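Local coordinates for sensor protein PfeS (Pseudomonas aeruginosa, PDB 3KYZ) that is a membrane-bound histidine kinase of a two-component system that may activate its partner PfeR by phosphorylation, represented by its sensor domain, at residues S73-E76 with S77-T81. Numbering follows the deposited sequence. Where two conformers were deposited one is given.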
loop_
_atom_site.group_PDB
_atom_site.type_symbol
_atom_site.label_atom_id
_atom_site.label_comp_id
_atom_site.label_asym_id
_atom_site.label_seq_id
_atom_site.Cartn_x
_atom_site.Cartn_y
_atom_site.Cartn_z
ATOM N N SER A 73 5.679 9.758 8.435
ATOM C CA SER A 73 6.725 8.945 9.041
ATOM C C SER A 73 6.737 7.574 8.366
ATOM O O SER A 73 5.787 7.207 7.664
ATOM C CB SER A 73 6.465 8.776 10.534
ATOM O OG SER A 73 5.319 7.971 10.757
ATOM N N ALA A 74 7.811 6.820 8.566
ATOM C CA ALA A 74 7.864 5.456 8.046
ATOM C C ALA A 74 6.716 4.626 8.615
ATOM O O ALA A 74 6.121 3.806 7.916
ATOM C CB ALA A 74 9.202 4.812 8.347
ATOM N N GLU A 75 6.405 4.841 9.891
ATOM C CA GLU A 75 5.286 4.149 10.521
ATOM C C GLU A 75 3.977 4.435 9.783
ATOM O O GLU A 75 3.168 3.533 9.555
ATOM C CB GLU A 75 5.172 4.538 12.000
ATOM C CG GLU A 75 4.202 3.675 12.800
ATOM C CD GLU A 75 2.768 4.191 12.775
ATOM O OE1 GLU A 75 2.554 5.390 12.499
ATOM O OE2 GLU A 75 1.852 3.392 13.055
ATOM N N GLU A 76 3.765 5.694 9.410
ATOM C CA GLU A 76 2.563 6.059 8.667
ATOM C C GLU A 76 2.556 5.455 7.267
ATOM O O GLU A 76 1.517 4.987 6.791
ATOM C CB GLU A 76 2.420 7.577 8.599
ATOM C CG GLU A 76 2.017 8.167 9.939
ATOM C CD GLU A 76 1.986 9.679 9.926
ATOM O OE1 GLU A 76 3.010 10.297 9.576
ATOM O OE2 GLU A 76 0.939 10.254 10.281
ATOM N N SER A 77 3.707 5.464 6.598
ATOM C CA SER A 77 3.794 4.840 5.278
ATOM C C SER A 77 3.387 3.369 5.345
ATOM O O SER A 77 2.798 2.846 4.401
ATOM C CB SER A 77 5.202 4.975 4.687
ATOM O OG SER A 77 5.465 6.327 4.333
ATOM N N SER A 78 3.699 2.702 6.455
ATOM C CA SER A 78 3.364 1.283 6.581
ATOM C C SER A 78 1.847 1.038 6.580
ATOM O O SER A 78 1.401 -0.079 6.311
ATOM C CB SER A 78 4.022 0.652 7.820
ATOM O OG SER A 78 3.324 0.960 9.021
ATOM N N HIS A 79 1.064 2.078 6.864
ATOM C CA HIS A 79 -0.397 1.956 6.846
ATOM C C HIS A 79 -0.963 1.914 5.431
ATOM O O HIS A 79 -2.145 1.632 5.243
ATOM C CB HIS A 79 -1.066 3.149 7.533
ATOM C CG HIS A 79 -0.631 3.383 8.943
ATOM N ND1 HIS A 79 -0.861 4.575 9.596
ATOM C CD2 HIS A 79 0.005 2.583 9.829
ATOM C CE1 HIS A 79 -0.375 4.502 10.822
ATOM N NE2 HIS A 79 0.159 3.306 10.987
ATOM N N LEU A 80 -0.135 2.247 4.447
ATOM C CA LEU A 80 -0.611 2.431 3.082
ATOM C C LEU A 80 -0.558 1.182 2.214
ATOM O O LEU A 80 -0.924 1.240 1.040
ATOM C CB LEU A 80 0.208 3.521 2.392
ATOM C CG LEU A 80 0.223 4.877 3.104
ATOM C CD1 LEU A 80 1.108 5.848 2.325
ATOM C CD2 LEU A 80 -1.203 5.430 3.293
ATOM N N THR A 81 -0.105 0.061 2.767
ATOM C CA THR A 81 0.235 -1.097 1.940
ATOM C C THR A 81 -0.800 -2.219 1.906
ATOM O O THR A 81 -0.753 -3.064 1.004
ATOM C CB THR A 81 1.593 -1.710 2.365
ATOM O OG1 THR A 81 1.547 -2.044 3.758
ATOM C CG2 THR A 81 2.728 -0.731 2.117
HETATM O O HOH W 1 7.268 8.063 4.861
#
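In the modelled conformer of Glu75, one of two, His79 NE2 donates a hydrogen bond to Glu75 OE2 at 2.7 Å, one helical turn back along the chain. There the carboxylate reaches the imidazole because Glu75 sets CG anti to its own backbone nitrogen (chi1 -169°) and then bends at chi2. In this conformer the two flat groups stand nearly at right angles, 80° between planes, and NE2 meets OE2 from above the carboxylate plane. The same ring lies across the backbone: Glu75 O and Glu76 CA sit over one face, the latter a CH-pi contact 4.0 Å from the ring centroid. Tyr100 stacks on the His79 ring and Trp56 meets it edge-to-face.

Serine suits position 78 because its short hydroxyl can fold back on the helix, where Ser78 OG donates to Glu75 O at 2.6 Å. Backbone bonds from Ser77 N to Ser73 O and from Ser78 N to Ala74 O hold the turn; His79 N reaches only three residues back, to Glu76 O.

At the N-cap, the short hydroxyl of Ser73 accepts from Glu76 N (OG to N 3.1 Å), while the extended Glu76 chain carries OE1 back to Ser73 N at 3.0 Å. Arg46 forms a salt bridge with Glu76 OE2, and Trp56 NE1 donates a hydrogen bond to it. Such reciprocal bonding is a capping box, here starting the short helix 74-77 of the sensor domain, which is predicted to be periplasmic.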